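PDB 3V7D: cell division control protein 4 from Saccharomyces cerevisiae, which recognises phosphorylated proteins such as the CDK inhibitor SIC1 as the substrate-binding subunit of an SCF E3 ubiquitin ligase, marking them for proteasomal degradation. Local coordinates for residues Ser159-Gly164 and Ser178-Arg183; Gly174-Gly179 and Arg186-Lys191; Arg267-Ser272 and Ser285-Asn290; Gly308-Ile313 and Ser329-Ile334. The protein carries 1 engineered substitution. One frame throughout, in Å; residues are numbered along the deposited sequence.

Contact 1 of 4, residues Ser159-Gly164 and Ser178-Arg183; sequences SGHDGG and SGSTDR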
# COMPACT_ATOMS: atom_id res chain seq x y z
N SER B 159 2.88 -17.79 28.90
CA SER B 159 1.81 -18.50 29.61
C SER B 159 1.27 -17.64 30.74
O SER B 159 1.97 -16.78 31.27
CB SER B 159 2.33 -19.82 30.17
OG SER B 159 3.30 -19.59 31.16
N GLY B 160 0.02 -17.90 31.13
CA GLY B 160 -0.61 -17.14 32.20
C GLY B 160 -2.12 -17.16 32.11
O GLY B 160 -2.81 -17.17 33.13
N HIS B 161 -2.64 -17.14 30.88
CA HIS B 161 -4.08 -17.25 30.67
C HIS B 161 -4.60 -18.58 31.21
O HIS B 161 -3.97 -19.62 31.03
CB HIS B 161 -4.43 -17.11 29.19
CG HIS B 161 -4.63 -15.69 28.75
ND1 HIS B 161 -5.58 -14.87 29.31
CD2 HIS B 161 -4.02 -14.96 27.79
CE1 HIS B 161 -5.54 -13.68 28.72
NE2 HIS B 161 -4.60 -13.71 27.79
N ASP B 162 -5.75 -18.53 31.87
CA ASP B 162 -6.39 -19.74 32.39
C ASP B 162 -7.41 -20.29 31.40
O ASP B 162 -8.02 -21.33 31.64
CB ASP B 162 -7.06 -19.44 33.73
CG ASP B 162 -6.07 -19.00 34.79
OD1 ASP B 162 -5.02 -19.66 34.94
OD2 ASP B 162 -6.34 -17.98 35.47
N GLY B 163 -7.57 -19.59 30.28
CA GLY B 163 -8.44 -20.03 29.21
C GLY B 163 -7.78 -19.83 27.86
O GLY B 163 -6.69 -19.26 27.77
N GLY B 164 -8.43 -20.30 26.80
CA GLY B 164 -7.89 -20.16 25.46
C GLY B 164 -7.74 -18.71 25.04
O GLY B 164 -8.50 -17.85 25.46
N SER B 178 -3.69 -9.31 25.00
CA SER B 178 -4.43 -10.52 24.67
C SER B 178 -5.82 -10.57 25.31
O SER B 178 -6.05 -9.97 26.35
CB SER B 178 -3.64 -11.76 25.09
OG SER B 178 -3.42 -11.78 26.49
N GLY B 179 -6.73 -11.30 24.68
CA GLY B 179 -8.06 -11.54 25.23
C GLY B 179 -8.33 -13.03 25.24
O GLY B 179 -7.87 -13.75 24.36
N SER B 180 -9.07 -13.50 26.24
CA SER B 180 -9.21 -14.94 26.45
C SER B 180 -10.61 -15.36 26.91
O SER B 180 -11.46 -14.52 27.21
CB SER B 180 -8.18 -15.42 27.47
OG SER B 180 -8.44 -16.75 27.88
N THR B 181 -10.83 -16.67 26.95
CA THR B 181 -12.09 -17.21 27.45
C THR B 181 -12.12 -17.18 28.98
O THR B 181 -13.14 -17.50 29.59
CB THR B 181 -12.33 -18.65 26.97
OG1 THR B 181 -11.24 -19.49 27.38
CG2 THR B 181 -12.45 -18.68 25.45
N ASP B 182 -11.00 -16.80 29.59
CA ASP B 182 -10.96 -16.62 31.04
C ASP B 182 -11.49 -15.25 31.45
O ASP B 182 -11.41 -14.87 32.62
CB ASP B 182 -9.55 -16.87 31.61
CG ASP B 182 -8.51 -15.90 31.06
OD1 ASP B 182 -8.87 -14.81 30.58
OD2 ASP B 182 -7.31 -16.25 31.12
N ARG B 183 -11.99 -14.51 30.47
CA ARG B 183 -12.61 -13.19 30.66
C ARG B 183 -11.62 -12.08 31.01
O ARG B 183 -12.02 -10.95 31.29
CB ARG B 183 -13.74 -13.26 31.69
CG ARG B 183 -14.73 -14.38 31.43
CD ARG B 183 -15.67 -14.59 32.61
NE ARG B 183 -16.51 -15.76 32.42
CZ ARG B 183 -17.36 -16.23 33.33
NH1 ARG B 183 -17.48 -15.63 34.51
NH2 ARG B 183 -18.09 -17.31 33.07

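Contact 2 of 4, residues Gly174-Gly179 and Arg186-Lys191; sequences GILVSG and RVWDIK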
# COMPACT_ATOMS: atom_id res chain seq x y z
N GLY B 174 7.71 -4.44 21.68
CA GLY B 174 7.58 -5.76 22.27
C GLY B 174 6.45 -5.90 23.27
O GLY B 174 6.42 -6.85 24.05
N ILE B 175 5.52 -4.95 23.24
CA ILE B 175 4.36 -4.99 24.13
C ILE B 175 3.16 -5.52 23.36
O ILE B 175 2.93 -5.11 22.22
CB ILE B 175 4.03 -3.59 24.68
CG1 ILE B 175 5.23 -2.99 25.42
CG2 ILE B 175 2.81 -3.65 25.60
CD1 ILE B 175 5.58 -3.71 26.71
N LEU B 176 2.40 -6.42 23.96
CA LEU B 176 1.20 -6.95 23.30
C LEU B 176 0.04 -7.16 24.27
O LEU B 176 0.24 -7.34 25.47
CB LEU B 176 1.52 -8.24 22.54
CG LEU B 176 1.82 -9.50 23.35
CD1 LEU B 176 0.65 -10.46 23.29
CD2 LEU B 176 3.08 -10.18 22.85
N VAL B 177 -1.17 -7.13 23.73
CA VAL B 177 -2.39 -7.31 24.52
C VAL B 177 -3.15 -8.54 24.05
O VAL B 177 -3.26 -8.79 22.85
CB VAL B 177 -3.30 -6.07 24.41
CG1 VAL B 177 -4.50 -6.20 25.34
CG2 VAL B 177 -2.51 -4.81 24.72
N SER B 178 -3.69 -9.31 25.00
CA SER B 178 -4.43 -10.52 24.67
C SER B 178 -5.82 -10.57 25.31
O SER B 178 -6.05 -9.97 26.35
CB SER B 178 -3.64 -11.76 25.09
OG SER B 178 -3.42 -11.78 26.49
N GLY B 179 -6.73 -11.30 24.68
CA GLY B 179 -8.06 -11.54 25.23
C GLY B 179 -8.33 -13.03 25.24
O GLY B 179 -7.87 -13.75 24.36
N ARG B 186 -5.00 -9.26 29.08
CA ARG B 186 -3.63 -9.29 29.58
C ARG B 186 -2.65 -8.49 28.73
O ARG B 186 -2.70 -8.51 27.50
CB ARG B 186 -3.15 -10.74 29.71
CG ARG B 186 -3.57 -11.42 31.00
CD ARG B 186 -3.08 -12.86 31.03
NE ARG B 186 -3.15 -13.46 32.36
CZ ARG B 186 -4.24 -14.03 32.86
NH1 ARG B 186 -5.36 -14.08 32.14
NH2 ARG B 186 -4.21 -14.56 34.07
N VAL B 187 -1.76 -7.77 29.40
CA VAL B 187 -0.71 -7.01 28.74
C VAL B 187 0.61 -7.75 28.95
O VAL B 187 0.91 -8.17 30.07
CB VAL B 187 -0.58 -5.59 29.33
CG1 VAL B 187 0.53 -4.82 28.62
CG2 VAL B 187 -1.91 -4.86 29.22
N TRP B 188 1.38 -7.92 27.89
CA TRP B 188 2.62 -8.68 27.96
C TRP B 188 3.81 -7.87 27.48
O TRP B 188 3.68 -7.00 26.61
CB TRP B 188 2.52 -9.95 27.11
CG TRP B 188 1.30 -10.79 27.36
CD1 TRP B 188 0.03 -10.53 26.93
CD2 TRP B 188 1.24 -12.03 28.07
NE1 TRP B 188 -0.82 -11.53 27.34
CE2 TRP B 188 -0.10 -12.47 28.04
CE3 TRP B 188 2.19 -12.82 28.74
CZ2 TRP B 188 -0.52 -13.65 28.65
CZ3 TRP B 188 1.77 -13.99 29.35
CH2 TRP B 188 0.43 -14.39 29.29
N ASP B 189 4.98 -8.14 28.06
CA ASP B 189 6.23 -7.58 27.58
C ASP B 189 7.09 -8.73 27.06
O ASP B 189 7.56 -9.56 27.84
CB ASP B 189 6.95 -6.83 28.71
CG ASP B 189 8.19 -6.09 28.22
OD1 ASP B 189 9.02 -6.69 27.50
OD2 ASP B 189 8.34 -4.90 28.57
N ILE B 190 7.29 -8.77 25.75
CA ILE B 190 8.07 -9.84 25.13
C ILE B 190 9.51 -9.87 25.65
O ILE B 190 10.06 -10.94 25.93
CB ILE B 190 8.08 -9.71 23.59
CG1 ILE B 190 6.68 -9.96 23.04
CG2 ILE B 190 9.06 -10.69 22.97
CD1 ILE B 190 6.58 -9.84 21.54
N LYS B 191 10.12 -8.70 25.79
CA LYS B 191 11.52 -8.61 26.18
C LYS B 191 11.74 -8.95 27.65
O LYS B 191 12.87 -9.23 28.05
CB LYS B 191 12.09 -7.23 25.85
CG LYS B 191 12.06 -6.90 24.36
CD LYS B 191 12.32 -5.42 24.10
CE LYS B 191 11.41 -4.53 24.95
NZ LYS B 191 9.98 -4.93 24.81

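Contact 3 of 4, residues Arg267-Ser272 and Ser285-Asn290; sequences RGHMAS and SGSYDN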
# COMPACT_ATOMS: atom_id res chain seq x y z
N ARG B 267 -21.87 0.03 26.76
CA ARG B 267 -23.04 -0.82 26.59
C ARG B 267 -23.91 -0.29 25.47
O ARG B 267 -24.02 0.92 25.26
CB ARG B 267 -23.86 -0.90 27.88
CG ARG B 267 -23.26 -1.75 28.96
CD ARG B 267 -24.11 -1.73 30.22
NE ARG B 267 -23.33 -1.38 31.39
CZ ARG B 267 -22.48 -2.21 31.99
NH1 ARG B 267 -22.32 -3.44 31.53
NH2 ARG B 267 -21.80 -1.81 33.06
N GLY B 268 -24.53 -1.21 24.74
CA GLY B 268 -25.35 -0.86 23.59
C GLY B 268 -25.84 -2.08 22.85
O GLY B 268 -26.99 -2.13 22.42
N HIS B 269 -24.97 -3.07 22.70
CA HIS B 269 -25.32 -4.29 21.98
C HIS B 269 -26.16 -5.26 22.81
O HIS B 269 -26.06 -5.29 24.04
CB HIS B 269 -24.07 -4.98 21.43
CG HIS B 269 -23.42 -4.22 20.31
ND1 HIS B 269 -24.06 -3.99 19.11
CD2 HIS B 269 -22.21 -3.63 20.21
CE1 HIS B 269 -23.26 -3.30 18.32
NE2 HIS B 269 -22.13 -3.07 18.96
N MET B 270 -26.98 -6.05 22.13
CA MET B 270 -27.86 -7.01 22.79
C MET B 270 -27.32 -8.42 22.63
O MET B 270 -27.95 -9.39 23.07
CB MET B 270 -29.27 -6.93 22.21
CG MET B 270 -30.00 -5.61 22.46
SD MET B 270 -30.51 -5.40 24.18
CE MET B 270 -29.19 -4.37 24.82
N ALA B 271 -26.17 -8.54 21.99
CA ALA B 271 -25.54 -9.83 21.78
C ALA B 271 -24.03 -9.66 21.69
O ALA B 271 -23.51 -8.54 21.71
CB ALA B 271 -26.08 -10.49 20.52
N SER B 272 -23.32 -10.79 21.60
CA SER B 272 -21.87 -10.81 21.63
C SER B 272 -21.24 -9.80 20.68
O SER B 272 -21.70 -9.62 19.55
CB SER B 272 -21.35 -12.21 21.31
OG SER B 272 -19.95 -12.20 21.07
N SER B 285 -17.84 -1.05 16.67
CA SER B 285 -18.05 -2.44 17.08
C SER B 285 -19.14 -3.08 16.23
O SER B 285 -20.09 -2.42 15.83
CB SER B 285 -18.45 -2.51 18.55
OG SER B 285 -19.71 -1.90 18.76
N GLY B 286 -18.99 -4.38 15.96
CA GLY B 286 -20.01 -5.15 15.28
C GLY B 286 -20.48 -6.29 16.15
O GLY B 286 -19.67 -6.91 16.85
N SER B 287 -21.77 -6.59 16.12
CA SER B 287 -22.34 -7.57 17.05
C SER B 287 -23.21 -8.63 16.38
O SER B 287 -23.67 -8.45 15.25
CB SER B 287 -23.15 -6.86 18.13
OG SER B 287 -24.01 -7.76 18.82
N TYR B 288 -23.43 -9.72 17.11
CA TYR B 288 -24.37 -10.76 16.70
C TYR B 288 -25.83 -10.30 16.76
O TYR B 288 -26.72 -11.05 16.37
CB TYR B 288 -24.18 -12.02 17.56
CG TYR B 288 -23.02 -12.89 17.13
CD1 TYR B 288 -22.32 -12.63 15.97
CD2 TYR B 288 -22.63 -13.99 17.90
CE1 TYR B 288 -21.26 -13.42 15.57
CE2 TYR B 288 -21.57 -14.79 17.51
CZ TYR B 288 -20.89 -14.50 16.35
OH TYR B 288 -19.83 -15.30 15.96
N ASP B 289 -26.06 -9.08 17.24
CA ASP B 289 -27.42 -8.51 17.22
C ASP B 289 -27.76 -7.83 15.89
O ASP B 289 -28.74 -7.09 15.80
CB ASP B 289 -27.64 -7.54 18.39
CG ASP B 289 -26.76 -6.29 18.31
OD1 ASP B 289 -26.19 -5.99 17.24
OD2 ASP B 289 -26.66 -5.58 19.34
N ASN B 290 -26.93 -8.07 14.88
CA ASN B 290 -27.11 -7.53 13.52
C ASN B 290 -26.87 -6.03 13.37
O ASN B 290 -27.21 -5.44 12.35
CB ASN B 290 -28.50 -7.88 12.95
CG ASN B 290 -28.91 -9.31 13.24
OD1 ASN B 290 -28.09 -10.12 13.68
ND2 ASN B 290 -30.17 -9.62 13.00

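Contact 4 of 4, residues Gly308-Ile313 and Ser329-Ile334; sequences GHTDRI and SMDTTI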
# COMPACT_ATOMS: atom_id res chain seq x y z
N GLY B 308 -29.80 -2.30 9.87
CA GLY B 308 -30.18 -2.63 8.51
C GLY B 308 -29.82 -4.05 8.10
O GLY B 308 -30.55 -4.67 7.33
N HIS B 309 -28.69 -4.55 8.59
CA HIS B 309 -28.33 -5.94 8.34
C HIS B 309 -29.41 -6.84 8.93
O HIS B 309 -30.02 -6.50 9.95
CB HIS B 309 -26.95 -6.28 8.93
CG HIS B 309 -25.80 -5.85 8.08
ND1 HIS B 309 -25.50 -6.45 6.87
CD2 HIS B 309 -24.86 -4.89 8.26
CE1 HIS B 309 -24.43 -5.88 6.34
NE2 HIS B 309 -24.03 -4.93 7.17
N THR B 310 -29.67 -7.97 8.29
CA THR B 310 -30.72 -8.87 8.75
C THR B 310 -30.14 -10.09 9.47
O THR B 310 -30.87 -11.02 9.82
CB THR B 310 -31.60 -9.34 7.58
OG1 THR B 310 -30.77 -9.84 6.53
CG2 THR B 310 -32.43 -8.17 7.04
N ASP B 311 -28.83 -10.08 9.69
CA ASP B 311 -28.19 -11.17 10.42
C ASP B 311 -26.86 -10.74 11.05
O ASP B 311 -26.45 -9.59 10.91
CB ASP B 311 -28.00 -12.39 9.52
CG ASP B 311 -28.18 -13.70 10.27
OD1 ASP B 311 -27.98 -13.70 11.50
OD2 ASP B 311 -28.53 -14.71 9.63
N ARG B 312 -26.22 -11.66 11.76
CA ARG B 312 -25.00 -11.40 12.52
C ARG B 312 -23.94 -10.59 11.76
O ARG B 312 -23.70 -10.82 10.58
CB ARG B 312 -24.36 -12.72 12.96
CG ARG B 312 -25.20 -13.56 13.90
CD ARG B 312 -24.47 -14.85 14.21
NE ARG B 312 -24.99 -15.51 15.40
CZ ARG B 312 -24.46 -16.60 15.94
NH1 ARG B 312 -23.37 -17.15 15.40
NH2 ARG B 312 -25.00 -17.14 17.02
N ILE B 313 -23.30 -9.67 12.47
CA ILE B 313 -22.14 -8.98 11.94
C ILE B 313 -20.90 -9.75 12.36
O ILE B 313 -20.71 -10.04 13.54
CB ILE B 313 -22.01 -7.54 12.48
CG1 ILE B 313 -23.36 -6.82 12.44
CG2 ILE B 313 -20.94 -6.78 11.70
CD1 ILE B 313 -23.88 -6.54 11.05
N SER B 329 -21.60 -9.32 6.94
CA SER B 329 -22.63 -10.01 7.71
C SER B 329 -22.94 -11.42 7.25
O SER B 329 -22.63 -11.82 6.13
CB SER B 329 -23.91 -9.18 7.73
OG SER B 329 -25.00 -9.93 8.26
N MET B 330 -23.59 -12.17 8.13
CA MET B 330 -24.08 -13.50 7.82
C MET B 330 -25.20 -13.43 6.79
O MET B 330 -25.55 -14.43 6.16
CB MET B 330 -24.56 -14.19 9.10
CG MET B 330 -24.91 -15.65 8.94
SD MET B 330 -25.35 -16.42 10.52
CE MET B 330 -25.94 -18.01 9.96
N ASP B 331 -25.76 -12.24 6.59
CA ASP B 331 -26.80 -12.05 5.58
C ASP B 331 -26.24 -12.00 4.15
O ASP B 331 -26.96 -11.69 3.21
CB ASP B 331 -27.68 -10.83 5.87
CG ASP B 331 -26.92 -9.50 5.81
OD1 ASP B 331 -25.83 -9.43 5.20
OD2 ASP B 331 -27.44 -8.51 6.36
N THR B 332 -24.94 -12.29 4.03
CA THR B 332 -24.22 -12.33 2.75
C THR B 332 -23.93 -10.95 2.15
O THR B 332 -23.33 -10.86 1.08
CB THR B 332 -24.92 -13.19 1.66
OG1 THR B 332 -26.06 -12.48 1.16
CG2 THR B 332 -25.36 -14.54 2.22
N THR B 333 -24.36 -9.89 2.82
CA THR B 333 -24.15 -8.55 2.28
C THR B 333 -23.00 -7.82 2.96
O THR B 333 -22.62 -8.14 4.09
CB THR B 333 -25.42 -7.67 2.38
OG1 THR B 333 -25.61 -7.25 3.74
CG2 THR B 333 -26.65 -8.42 1.90
N ILE B 334 -22.46 -6.84 2.24
CA ILE B 334 -21.48 -5.91 2.80
C ILE B 334 -22.08 -4.52 2.72
O ILE B 334 -22.58 -4.11 1.68
CB ILE B 334 -20.18 -5.92 2.00
CG1 ILE B 334 -19.56 -7.32 2.01
CG2 ILE B 334 -19.21 -4.90 2.56
CD1 ILE B 334 -18.57 -7.55 0.89

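Contact 1 of 4, residues Ser159-Gly164 and Ser178-Arg183
H161 and D182 form the tight part of this contact. The ring N-H at ND1 gives a bond of 2.9 Å to OD2 of D182, nearly in the ring plane. At the far end NE2 lies 2.6 Å from OG of S178. CB of S180 packs over one ring face, 3.5 Å from the ring centroid, a CH-pi contact. OD2 of D182 also accepts D162 N at 2.9 Å, through its anti lone pair. Its chi1 (61°) sets CG between backbone N and carbonyl carbon, within reach of both donors. G164 O takes T181 N and S180 OG, the latter from above the carbonyl plane. At G163 a CB would clash with T181 and D182. The solvent side is looser: the D162 side chain is exposed, and only its CB comes near D182. T181 and R183 pack on the bound peptide. D182 also salt-bridges R186 and bonds T184, which probably favours its charged form. A leucine for H161 would probably leave OD2 of D182 to D162 N and R186 and cost the loop its tie to OG of S178. H161, S178 and D182, with W188, thus form the hydrogen-bonded Asp-His-Ser/Thr-Trp tetrad of WD40 repeats, tying loop to strand end.

Contact 2 of 4, residues Gly174-Gly179 and Arg186-Lys191
Strands 175-179 and 186-189 run antiparallel, 4.7 Å apart at closest approach, and I175 pairs with D189, L176 with W188, V177 with V187 and S178 with R186. L176 and W188 exchange two backbone bonds, and so do S178 and R186. Past the strand end, I190 N bonds G174 O at 2.7 Å and extends the ladder. The indole of W188 lies on the same sheet face as L176 and S178. Its NE1 donates to OG of S178 at 2.7 Å, nearly in the ring plane and almost straight (168°). The same OG meets H161, linking indole to histidine. L176 uses both branches: CD1 reaches CD1 of W188 at 3.7 Å, and CD2 reaches CG1 of I190 at 3.6 Å. Its chi1 of 71° puts CG between N and the carbonyl carbon, with the branches toward the facing strand. On the other face CG2 of I175 touches CG1 of V187 at 4.0 Å. CD1 of I175 lies near OD2 of D189. K191 curls back over G174; its NZ bonds G173 O and makes a salt bridge, with a weak hydrogen bond, to OD1 of D189, which also takes K192 N. L176, W188 and I190 also pack on strands 134-139, 144-148 and 153-158 of the preceding sheet. Such a hairpin, with the Trp and Asp of the WD signature, is typical of a WD40 propeller blade.

Contact 3 of 4, residues Arg267-Ser272 and Ser285-Asn290
Both ring nitrogens of H269 are engaged. ND1 donates to OD2 of D289 at 3.1 Å, close to the ring plane, ring and carboxylate planes 49° apart. NE2 sits 2.7 Å from OG of S285. That OG also takes the indole N-H of W295. These four residues make the hydrogen-bonded tetrad of a WD40 blade, here WD repeat 4. OD2 of D289 has a second donor, M270 N, at 2.8 Å on its anti side. OD1 bonds T291. S287 OG, set opposite its own backbone N (chi1 164°), accepts D289 N at 2.9 Å, an ST turn. S272 O receives Y288 N at 3.0 Å. CB of S287 covers one face of the H269 ring. With an alanine here, OD2 of D289 would probably be left to M270 N, OG of S285 would lose its histidine, and a gap would open over CB of S287. CB of A271 rests against CB of Y288 at 3.8 Å. The Y288 hydroxyl bonds a modified side chain of the bound peptide, and its ring makes a cation-pi contact with R312. The contact joins the loop between strands 262-266 and 273-279 to the end of strand 282-287, with H269 against I293 of strand 292-296.

Contact 4 of 4, residues Gly308-Ile313 and Ser329-Ile334
OD2 of D331 is gripped by two donors, ND1 of H309 at 2.9 Å and the backbone N of T310 at 3.0 Å. This is the His-Asp pair of a WD repeat, here the fifth of the propeller. The histidine N-H meets OD2 on its syn side, in the ring plane, and the T310 amide uses the anti lone pair. OD1 of D331 is held by T333: OG1 donates at 2.6 Å, and the backbone N closes an Asx turn. Both come from the same face of the carboxylate, so its rotation should be well fixed. The far end of the ring is held by S327, which bonds NE2 of H309. R312 O also has two donors, M330 N and S329 OG. OG of S329 approaches from above the carbonyl plane and accepts D331 N, an ST turn. D311 folds back on its own loop, where OD1 takes R312 N at 2.7 Å. The exposed M330 chain is extended and runs alongside R312, pointing the same way. NH1 of R312 bonds the Y314 hydroxyl. SD of M330 lies 3.7 Å from OD2 of D311 and 4.1 Å from CD of R312.

In the fold
Contacts 1, 3 and 4 repeat one scheme in WD repeats 2, 4 and 5: a histidine before the first strand of the blade bonds an aspartate in the turn after the second. Contact 2 differs. It is the most buried, in 10 of its 11 touching residues, and is the backbone ladder of one hairpin with apolar packing; contact 1 is buried too. The two touch and share S178 and G179 on strand 175-180. Contacts 3 and 4 are only partly buried and sit in adjacent blades, their centres 13 Å apart. S287 O and I313 N probably bond across that seam. The peptide touches contact 1 through T181 and R183 and contact 3 through Y288.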